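Local coordinates for ADP-ribosyltransferase (Staphylococcus aureus, PDB 1OJQ), which transfers a single ADP-ribose unit from NAD+ to a protein acceptor, probably a Rho-type GTPase as in other C3 exoenzymes, at residues A[2-6]-A[79-84]; A[163-168]-A[179-184]; A[151-157]-A[202-208]. All blocks are in the same frame, centred on the assembly; numbering follows the deposited sequence.

Interaction 1. Residues A[2-6]-A[79-84]; sequences ETKNF and DSVYVY
Asn5 reaches across to Tyr84 with its amide nitrogen: ND2 donates to the phenolic OH over 2.6 Å, with Tyr84 OH close to the plane of the amide. Relative to the tyrosine, ND2 stands at the ring's edge, amide and ring planes 61° apart. CG of Asn5 lies trans to the backbone N (chi1 -172°), which carries the amide over Tyr82 CB, 3.3 Å from ND2, on its way to the hydroxyl. At the other end of the contact Thr3 OG1 and Ser80 OG share a hydrogen bond of 2.8 Å. The methyl of the same threonine, Thr3 CG2, is turned to the Tyr82 ring and approaches CD1 at 3.7 Å. Between these ends the backbones are joined by a single beta bridge, Lys4 to Val81: Lys4 N donates to Ser80 O, and Lys4 O receives Tyr82 N. Two waters continue the pairing, one linking Glu2 O to Ser80 N and the other Tyr82 O to Phe6 N. The aliphatic part of Lys4 crosses Asp79, CG to CB 3.6 Å, while its ammonium leads away; Asp79 OD1 is instead hydrogen-bonded to Trp15 of helix 9-23. Phe6 brings CE2 to within 4.1 Å of Val81 CG2, a methyl near the plane of its ring, and also packs against Trp15. On its other edge, strand 81-87 pairs with strand 152-158, and the Tyr82 ring has a cation-pi partner there in Lys155. The N-terminal segment is thus pinned to an outermost strand of the five-stranded sheet by polar bonds together with apolar contacts of Thr3, Lys4 and Phe6, with direct hydroxyl and amide links flanking the bridge and water completing the backbone pairing where the two chains diverge.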
loop_
_atom_site.group_PDB
_atom_site.type_symbol
_atom_site.label_atom_id
_atom_site.label_comp_id
_atom_site.label_asym_id
_atom_site.label_seq_id
_atom_site.Cartn_x
_atom_site.Cartn_y
_atom_site.Cartn_z
ATOM N N GLU A 2 4.151 -21.345 -2.562
ATOM C CA GLU A 2 2.857 -20.654 -2.576
ATOM C C GLU A 2 2.971 -19.177 -2.181
ATOM O O GLU A 2 3.872 -18.761 -1.473
ATOM C CB GLU A 2 1.862 -21.332 -1.639
ATOM C CG GLU A 2 1.468 -22.753 -1.991
ATOM C CD GLU A 2 2.549 -23.778 -1.727
ATOM O OE1 GLU A 2 2.779 -24.617 -2.628
ATOM O OE2 GLU A 2 3.183 -23.788 -0.648
ATOM N N THR A 3 2.009 -18.390 -2.631
ATOM C CA THR A 3 1.791 -17.027 -2.151
ATOM C C THR A 3 0.996 -17.084 -0.870
ATOM O O THR A 3 0.056 -17.888 -0.772
ATOM C CB THR A 3 1.047 -16.239 -3.244
ATOM O OG1 THR A 3 1.955 -16.194 -4.368
ATOM C CG2 THR A 3 0.680 -14.817 -2.854
ATOM N N LYS A 4 1.345 -16.266 0.113
ATOM C CA LYS A 4 0.583 -16.207 1.360
ATOM C C LYS A 4 -0.550 -15.200 1.240
ATOM O O LYS A 4 -0.422 -14.183 0.550
ATOM C CB LYS A 4 1.478 -15.779 2.527
ATOM C CG LYS A 4 2.757 -16.582 2.678
ATOM C CD LYS A 4 2.552 -17.859 3.454
ATOM C CE LYS A 4 2.304 -17.694 4.936
ATOM N NZ LYS A 4 1.627 -18.872 5.553
ATOM N N ASN A 5 -1.652 -15.464 1.926
ATOM C CA ASN A 5 -2.748 -14.507 1.988
ATOM C C ASN A 5 -3.388 -14.634 3.367
ATOM O O ASN A 5 -3.865 -15.735 3.639
ATOM C CB ASN A 5 -3.761 -14.773 0.887
ATOM C CG ASN A 5 -4.807 -13.670 0.828
ATOM O OD1 ASN A 5 -5.976 -13.952 1.102
ATOM N ND2 ASN A 5 -4.436 -12.442 0.521
ATOM N N PHE A 6 -3.378 -13.587 4.180
ATOM C CA PHE A 6 -3.803 -13.667 5.568
ATOM C C PHE A 6 -5.204 -13.134 5.814
ATOM O O PHE A 6 -5.518 -12.019 5.381
ATOM C CB PHE A 6 -2.832 -12.878 6.478
ATOM C CG PHE A 6 -1.459 -13.543 6.502
ATOM C CD1 PHE A 6 -1.213 -14.634 7.326
ATOM C CD2 PHE A 6 -0.443 -13.070 5.690
ATOM C CE1 PHE A 6 0.038 -15.231 7.329
ATOM C CE2 PHE A 6 0.812 -13.665 5.694
ATOM C CZ PHE A 6 1.052 -14.748 6.515
ATOM N N ASP A 79 8.216 -14.961 1.860
ATOM C CA ASP A 79 7.326 -15.636 0.915
ATOM C C ASP A 79 6.723 -14.595 -0.037
ATOM O O ASP A 79 6.628 -13.433 0.346
ATOM C CB ASP A 79 6.154 -16.352 1.574
ATOM C CG ASP A 79 6.556 -17.332 2.662
ATOM O OD1 ASP A 79 6.524 -16.998 3.863
ATOM O OD2 ASP A 79 6.924 -18.466 2.288
ATOM N N SER A 80 6.291 -15.039 -1.211
ATOM C CA SER A 80 5.396 -14.188 -2.003
ATOM C C SER A 80 4.163 -13.943 -1.143
ATOM O O SER A 80 3.715 -14.869 -0.449
ATOM C CB SER A 80 5.080 -14.884 -3.316
ATOM O OG SER A 80 3.956 -14.329 -3.967
ATOM N N VAL A 81 3.596 -12.738 -1.121
ATOM C CA VAL A 81 2.456 -12.514 -0.221
ATOM C C VAL A 81 1.539 -11.424 -0.762
ATOM O O VAL A 81 2.064 -10.530 -1.439
ATOM C CB VAL A 81 2.953 -12.098 1.189
ATOM C CG1 VAL A 81 3.849 -10.863 1.112
ATOM C CG2 VAL A 81 1.805 -11.841 2.156
ATOM N N TYR A 82 0.233 -11.485 -0.484
ATOM C CA TYR A 82 -0.618 -10.340 -0.812
ATOM C C TYR A 82 -0.690 -9.343 0.345
ATOM O O TYR A 82 -0.837 -9.734 1.499
ATOM C CB TYR A 82 -2.066 -10.747 -1.117
ATOM C CG TYR A 82 -2.239 -11.254 -2.539
ATOM C CD1 TYR A 82 -2.315 -12.611 -2.800
ATOM C CD2 TYR A 82 -2.316 -10.345 -3.591
ATOM C CE1 TYR A 82 -2.469 -13.055 -4.103
ATOM C CE2 TYR A 82 -2.470 -10.777 -4.898
ATOM C CZ TYR A 82 -2.545 -12.136 -5.124
ATOM O OH TYR A 82 -2.698 -12.575 -6.419
ATOM N N VAL A 83 -0.615 -8.061 0.018
ATOM C CA VAL A 83 -0.929 -7.029 1.015
ATOM C C VAL A 83 -2.036 -6.158 0.414
ATOM O O VAL A 83 -2.239 -6.204 -0.810
ATOM C CB VAL A 83 0.278 -6.172 1.400
ATOM C CG1 VAL A 83 1.283 -7.071 2.124
ATOM C CG2 VAL A 83 0.951 -5.494 0.220
ATOM N N TYR A 84 -2.695 -5.379 1.264
ATOM C CA TYR A 84 -3.864 -4.626 0.861
ATOM C C TYR A 84 -3.769 -3.155 1.221
ATOM O O TYR A 84 -3.122 -2.766 2.193
ATOM C CB TYR A 84 -5.087 -5.229 1.567
ATOM C CG TYR A 84 -5.310 -6.665 1.134
ATOM C CD1 TYR A 84 -4.683 -7.742 1.750
ATOM C CD2 TYR A 84 -6.178 -6.924 0.082
ATOM C CE1 TYR A 84 -4.923 -9.042 1.316
ATOM C CE2 TYR A 84 -6.419 -8.208 -0.356
ATOM C CZ TYR A 84 -5.790 -9.264 0.274
ATOM O OH TYR A 84 -6.041 -10.530 -0.198
HETATM O O HOH W 1 6.537 -17.919 -1.801
HETATM O O HOH W 2 -2.301 -11.152 3.211
#

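Interaction 2. Residues A[163-168]-A[179-184]; sequences KAAYID and QEVLLP
The CD1 methyl of Ile167 lies against the carboxylate end of Glu180, 3.5 Å from CD, while CG1 of the isoleucine rests on Glu180 CB. Ile167 CG1 sits between its backbone N and carbonyl carbon (chi1 68°), bringing this branch onto the extended glutamate. At the far end the Pro184 ring fits against Lys163, Pro184 CG meeting Lys163 CB at 3.7 Å. Ala164 CB sits over the notch where Val181 CG1 and Leu183 CD2 meet, 4.0 and 3.9 Å away. The Tyr166 ring presents its edge to Val181 CG2 and Gln179 NE2, and the Gln179 amide, anchored by OE1 to Thr13, is turned 35° from the ring. Strand 180-183, the middle one of the three-stranded antiparallel sheet, pairs here with outer strand 165-166: Leu182 N donates to Ala165 O (2.7 Å) in a hydrogen-bonded pair, and Ile167 N meets Glu180 O almost straight (179°). Asp168 OD2 takes Gln179 N from above its carboxylate plane, closing the base of the intervening loop, which corresponds to the ARTT loop of C3-type exoenzymes. Glu180 binds NAD+ in the complex of this protein, so Ile167 along its chain and a weak hydrogen bond between OE2 and Ser138 OG would help orient its carboxylate.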
loop_
_atom_site.group_PDB
_atom_site.type_symbol
_atom_site.label_atom_id
_atom_site.label_comp_id
_atom_site.label_asym_id
_atom_site.label_seq_id
_atom_site.Cartn_x
_atom_site.Cartn_y
_atom_site.Cartn_z
ATOM N N LYS A 163 11.913 -6.013 -0.953
ATOM C CA LYS A 163 12.076 -5.229 0.277
ATOM C C LYS A 163 10.716 -4.911 0.879
ATOM O O LYS A 163 9.819 -4.449 0.165
ATOM C CB LYS A 163 12.826 -3.934 -0.009
ATOM C CG LYS A 163 14.297 -4.137 -0.357
ATOM C CD LYS A 163 14.969 -2.800 -0.632
ATOM C CE LYS A 163 16.422 -2.973 -1.030
ATOM N NZ LYS A 163 16.590 -3.916 -2.180
ATOM N N ALA A 164 10.555 -5.137 2.171
ATOM C CA ALA A 164 9.287 -4.810 2.839
ATOM C C ALA A 164 9.483 -4.789 4.354
ATOM O O ALA A 164 10.190 -5.658 4.872
ATOM C CB ALA A 164 8.224 -5.826 2.464
ATOM N N ALA A 165 8.897 -3.839 5.051
ATOM C CA ALA A 165 9.018 -3.794 6.508
ATOM C C ALA A 165 7.672 -4.133 7.151
ATOM O O ALA A 165 6.668 -3.499 6.840
ATOM C CB ALA A 165 9.420 -2.427 7.047
ATOM N N TYR A 166 7.671 -5.120 8.045
ATOM C CA TYR A 166 6.441 -5.321 8.812
ATOM C C TYR A 166 6.539 -4.470 10.071
ATOM O O TYR A 166 7.525 -4.657 10.786
ATOM C CB TYR A 166 6.232 -6.771 9.209
ATOM C CG TYR A 166 5.046 -7.054 10.110
ATOM C CD1 TYR A 166 3.752 -7.129 9.591
ATOM C CD2 TYR A 166 5.207 -7.255 11.478
ATOM C CE1 TYR A 166 2.682 -7.397 10.435
ATOM C CE2 TYR A 166 4.139 -7.535 12.316
ATOM C CZ TYR A 166 2.860 -7.603 11.787
ATOM O OH TYR A 166 1.779 -7.868 12.596
ATOM N N ILE A 167 5.544 -3.609 10.281
ATOM C CA ILE A 167 5.733 -2.655 11.356
ATOM C C ILE A 167 4.661 -2.713 12.425
ATOM O O ILE A 167 4.565 -1.757 13.206
ATOM C CB ILE A 167 5.830 -1.232 10.753
ATOM C CG1 ILE A 167 4.522 -0.728 10.148
ATOM C CG2 ILE A 167 6.969 -1.170 9.731
ATOM C CD1 ILE A 167 4.618 0.724 9.692
ATOM N N ASP A 168 3.868 -3.775 12.520
ATOM C CA ASP A 168 2.817 -3.781 13.530
ATOM C C ASP A 168 3.345 -4.308 14.867
ATOM O O ASP A 168 3.039 -5.427 15.267
ATOM C CB ASP A 168 1.615 -4.604 13.056
ATOM C CG ASP A 168 0.358 -4.248 13.816
ATOM O OD1 ASP A 168 0.398 -3.327 14.662
ATOM O OD2 ASP A 168 -0.704 -4.868 13.573
ATOM N N GLN A 179 -1.811 -4.289 11.091
ATOM C CA GLN A 179 -1.028 -5.292 10.365
ATOM C C GLN A 179 -0.237 -4.643 9.237
ATOM O O GLN A 179 -0.148 -5.188 8.140
ATOM C CB GLN A 179 -1.970 -6.385 9.832
ATOM C CG GLN A 179 -2.571 -7.217 10.965
ATOM C CD GLN A 179 -1.556 -8.077 11.695
ATOM O OE1 GLN A 179 -1.872 -8.536 12.810
ATOM N NE2 GLN A 179 -0.388 -8.353 11.157
ATOM N N GLU A 180 0.333 -3.470 9.497
ATOM C CA GLU A 180 0.934 -2.686 8.429
ATOM C C GLU A 180 2.246 -3.253 7.913
ATOM O O GLU A 180 3.145 -3.651 8.630
ATOM C CB GLU A 180 1.153 -1.222 8.881
ATOM C CG GLU A 180 1.686 -0.381 7.697
ATOM C CD GLU A 180 1.639 1.111 7.938
ATOM O OE1 GLU A 180 1.073 1.565 8.959
ATOM O OE2 GLU A 180 2.181 1.858 7.078
ATOM N N VAL A 181 2.343 -3.258 6.581
ATOM C CA VAL A 181 3.593 -3.537 5.873
ATOM C C VAL A 181 3.990 -2.266 5.132
ATOM O O VAL A 181 3.143 -1.738 4.390
ATOM C CB VAL A 181 3.441 -4.715 4.897
ATOM C CG1 VAL A 181 4.631 -4.852 3.970
ATOM C CG2 VAL A 181 3.213 -5.979 5.730
ATOM N N LEU A 182 5.191 -1.763 5.330
ATOM C CA LEU A 182 5.648 -0.542 4.660
ATOM C C LEU A 182 6.512 -0.906 3.466
ATOM O O LEU A 182 7.490 -1.630 3.655
ATOM C CB LEU A 182 6.391 0.308 5.694
ATOM C CG LEU A 182 6.683 1.753 5.298
ATOM C CD1 LEU A 182 5.387 2.504 5.020
ATOM C CD2 LEU A 182 7.526 2.413 6.381
ATOM N N LEU A 183 6.197 -0.453 2.261
ATOM C CA LEU A 183 6.987 -0.738 1.062
ATOM C C LEU A 183 7.872 0.433 0.661
ATOM O O LEU A 183 7.554 1.592 0.955
ATOM C CB LEU A 183 6.054 -1.103 -0.115
ATOM C CG LEU A 183 5.009 -2.199 0.175
ATOM C CD1 LEU A 183 4.095 -2.419 -1.026
ATOM C CD2 LEU A 183 5.727 -3.469 0.598
ATOM N N PRO A 184 8.985 0.175 -0.013
ATOM C CA PRO A 184 9.905 1.203 -0.452
ATOM C C PRO A 184 9.226 2.284 -1.286
ATOM O O PRO A 184 8.248 2.043 -1.992
ATOM C CB PRO A 184 10.851 0.462 -1.411
ATOM C CG PRO A 184 10.811 -0.949 -0.946
ATOM C CD PRO A 184 9.439 -1.177 -0.386
#

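Interaction 3. Residues A[151-157]-A[202-208]; sequences PIELKLE and KIIITAV
Glu153 and Lys202 cross so that the ammonium meets the carboxylate from above its plane: NZ to OE2 is 2.9 Å, a hydrogen-bonded salt bridge. The lysine turns at chi3 (83°) to bring NZ there, and the same OE2 is also bonded to Ser143 OG. The other carboxylate oxygen, Glu153 OE1, lies beside Ile204, 3.6 Å from CD1, the two chains pointing the same way. Further along this face Lys155 and Thr206 run alongside each other, and a water joins Lys155 NZ to Thr206 OG1. The strands 152-157 and 203-208 are adjacent inner strands, running parallel, of the mixed five-stranded sheet of the ADP-ribosyltransferase fold, inclined by 17°, and Glu153 and Lys155 each use both N and O in the backbone bonding. On the opposite, buried face the branches interlock at a slant: Ile152 CG2 reaches Ile205 CD1 at 3.8 Å, and Leu154 CD1 touches Ile205 CG2 at 3.9 Å. Leu156 places CD2 over the Ala207 methyl, 3.8 Å away. Val191 and Tyr189 of strand 187-196 border this apolar side, packing on Ile205 and Ala207 respectively.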
loop_
_atom_site.group_PDB
_atom_site.type_symbol
_atom_site.label_atom_id
_atom_site.label_comp_id
_atom_site.label_asym_id
_atom_site.label_seq_id
_atom_site.Cartn_x
_atom_site.Cartn_y
_atom_site.Cartn_z
ATOM N N PRO A 151 -14.263 2.189 -0.226
ATOM C CA PRO A 151 -14.814 1.689 -1.498
ATOM C C PRO A 151 -13.872 0.807 -2.307
ATOM O O PRO A 151 -14.317 -0.081 -3.021
ATOM C CB PRO A 151 -15.061 2.967 -2.311
ATOM C CG PRO A 151 -15.189 4.041 -1.281
ATOM C CD PRO A 151 -14.187 3.658 -0.219
ATOM N N ILE A 152 -12.575 1.063 -2.223
ATOM C CA ILE A 152 -11.602 0.368 -3.074
ATOM C C ILE A 152 -10.619 -0.427 -2.222
ATOM O O ILE A 152 -10.119 0.045 -1.206
ATOM C CB ILE A 152 -10.853 1.386 -3.939
ATOM C CG1 ILE A 152 -11.787 2.033 -4.990
ATOM C CG2 ILE A 152 -9.620 0.834 -4.620
ATOM C CD1 ILE A 152 -11.105 3.199 -5.666
ATOM N N GLU A 153 -10.348 -1.642 -2.662
ATOM C CA GLU A 153 -9.265 -2.442 -2.086
ATOM C C GLU A 153 -8.213 -2.709 -3.155
ATOM O O GLU A 153 -8.498 -3.389 -4.158
ATOM C CB GLU A 153 -9.808 -3.761 -1.565
ATOM C CG GLU A 153 -8.749 -4.682 -0.964
ATOM C CD GLU A 153 -9.350 -6.060 -0.689
ATOM O OE1 GLU A 153 -9.245 -6.916 -1.589
ATOM O OE2 GLU A 153 -9.925 -6.269 0.402
ATOM N N LEU A 154 -7.028 -2.151 -2.957
ATOM C CA LEU A 154 -5.865 -2.431 -3.797
ATOM C C LEU A 154 -5.192 -3.676 -3.218
ATOM O O LEU A 154 -4.695 -3.638 -2.091
ATOM C CB LEU A 154 -4.941 -1.220 -3.839
ATOM C CG LEU A 154 -3.689 -1.306 -4.694
ATOM C CD1 LEU A 154 -3.977 -1.623 -6.158
ATOM C CD2 LEU A 154 -2.908 0.013 -4.582
ATOM N N LYS A 155 -5.225 -4.755 -3.987
ATOM C CA LYS A 155 -4.723 -6.073 -3.582
ATOM C C LYS A 155 -3.438 -6.350 -4.328
ATOM O O LYS A 155 -3.403 -6.557 -5.547
ATOM C CB LYS A 155 -5.845 -7.079 -3.836
ATOM C CG LYS A 155 -5.462 -8.541 -3.734
ATOM C CD LYS A 155 -6.665 -9.457 -3.941
ATOM C CE LYS A 155 -6.251 -10.924 -3.913
ATOM N NZ LYS A 155 -7.398 -11.822 -4.263
ATOM N N LEU A 156 -2.323 -6.313 -3.603
ATOM C CA LEU A 156 -1.008 -6.309 -4.227
ATOM C C LEU A 156 -0.206 -7.575 -3.970
ATOM O O LEU A 156 0.085 -7.874 -2.810
ATOM C CB LEU A 156 -0.190 -5.122 -3.705
ATOM C CG LEU A 156 -0.767 -3.737 -3.985
ATOM C CD1 LEU A 156 0.162 -2.675 -3.368
ATOM C CD2 LEU A 156 -0.960 -3.510 -5.469
ATOM N N GLU A 157 0.141 -8.305 -5.019
ATOM C CA GLU A 157 1.003 -9.478 -4.847
ATOM C C GLU A 157 2.465 -9.041 -4.755
ATOM O O GLU A 157 2.999 -8.484 -5.712
ATOM C CB GLU A 157 0.836 -10.445 -6.021
ATOM C CG GLU A 157 1.463 -11.814 -5.773
ATOM C CD GLU A 157 1.594 -12.588 -7.078
ATOM O OE1 GLU A 157 2.489 -13.439 -7.216
ATOM O OE2 GLU A 157 0.793 -12.340 -7.996
ATOM N N LYS A 202 -17.683 -3.329 -2.871
ATOM C CA LYS A 202 -16.263 -3.012 -2.805
ATOM C C LYS A 202 -15.659 -3.180 -4.198
ATOM O O LYS A 202 -16.014 -4.110 -4.926
ATOM C CB LYS A 202 -15.569 -3.909 -1.781
ATOM C CG LYS A 202 -14.187 -3.443 -1.359
ATOM C CD LYS A 202 -13.733 -4.184 -0.108
ATOM C CE LYS A 202 -13.143 -5.543 -0.448
ATOM N NZ LYS A 202 -12.775 -6.327 0.774
ATOM N N ILE A 203 -14.764 -2.275 -4.587
ATOM C CA ILE A 203 -14.072 -2.436 -5.861
ATOM C C ILE A 203 -12.671 -2.985 -5.610
ATOM O O ILE A 203 -11.868 -2.361 -4.917
ATOM C CB ILE A 203 -14.028 -1.102 -6.625
ATOM C CG1 ILE A 203 -15.431 -0.530 -6.864
ATOM C CG2 ILE A 203 -13.274 -1.229 -7.945
ATOM C CD1 ILE A 203 -15.433 0.940 -7.249
ATOM N N ILE A 204 -12.350 -4.153 -6.181
ATOM C CA ILE A 204 -11.032 -4.735 -5.922
ATOM C C ILE A 204 -10.130 -4.613 -7.147
ATOM O O ILE A 204 -10.422 -5.105 -8.246
ATOM C CB ILE A 204 -11.184 -6.201 -5.479
ATOM C CG1 ILE A 204 -12.105 -6.374 -4.253
ATOM C CG2 ILE A 204 -9.820 -6.839 -5.220
ATOM C CD1 ILE A 204 -12.095 -7.773 -3.682
ATOM N N ILE A 205 -9.006 -3.918 -6.973
ATOM C CA ILE A 205 -7.981 -3.773 -7.993
ATOM C C ILE A 205 -6.841 -4.724 -7.637
ATOM O O ILE A 205 -6.197 -4.516 -6.605
ATOM C CB ILE A 205 -7.442 -2.330 -8.094
ATOM C CG1 ILE A 205 -8.553 -1.295 -8.298
ATOM C CG2 ILE A 205 -6.357 -2.232 -9.169
ATOM C CD1 ILE A 205 -8.159 0.147 -8.085
ATOM N N THR A 206 -6.636 -5.771 -8.433
ATOM C CA THR A 206 -5.598 -6.760 -8.144
ATOM C C THR A 206 -4.372 -6.440 -8.980
ATOM O O THR A 206 -4.518 -6.181 -10.176
ATOM C CB THR A 206 -6.056 -8.189 -8.446
ATOM O OG1 THR A 206 -7.217 -8.490 -7.649
ATOM C CG2 THR A 206 -4.942 -9.173 -8.097
ATOM N N ALA A 207 -3.185 -6.403 -8.392
ATOM C CA ALA A 207 -1.987 -6.014 -9.130
ATOM C C ALA A 207 -0.745 -6.752 -8.634
ATOM O O ALA A 207 -0.702 -7.289 -7.520
ATOM C CB ALA A 207 -1.780 -4.502 -9.003
ATOM N N VAL A 208 0.290 -6.749 -9.459
ATOM C CA VAL A 208 1.566 -7.360 -9.108
ATOM C C VAL A 208 2.677 -6.322 -8.969
ATOM O O VAL A 208 2.929 -5.573 -9.910
ATOM C CB VAL A 208 1.957 -8.379 -10.192
ATOM C CG1 VAL A 208 3.249 -9.091 -9.819
ATOM C CG2 VAL A 208 0.800 -9.352 -10.353
HETATM O O HOH W 3 -7.639 -11.231 -6.988
#

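From the N terminus, residues 2-6 precede helix 9-23, and interaction 1 closes a largely helical loop of 72 residues when the chain returns as strand 81-87. Only after that does segment 151-157 open interaction 3, whose loop is closed by 202-208. Within that span lies interaction 2, joining 163-168 to 179-184 across ten residues. Interactions 1 and 3 reach the same five-stranded sheet, where strands 81-87 and 152-158 are neighbours. Interaction 2 belongs to the separate three-stranded sheet and meets interaction 1 through Val83 and Val181, whereas it does not touch interaction 3, whose centre is about 17 Å from its own.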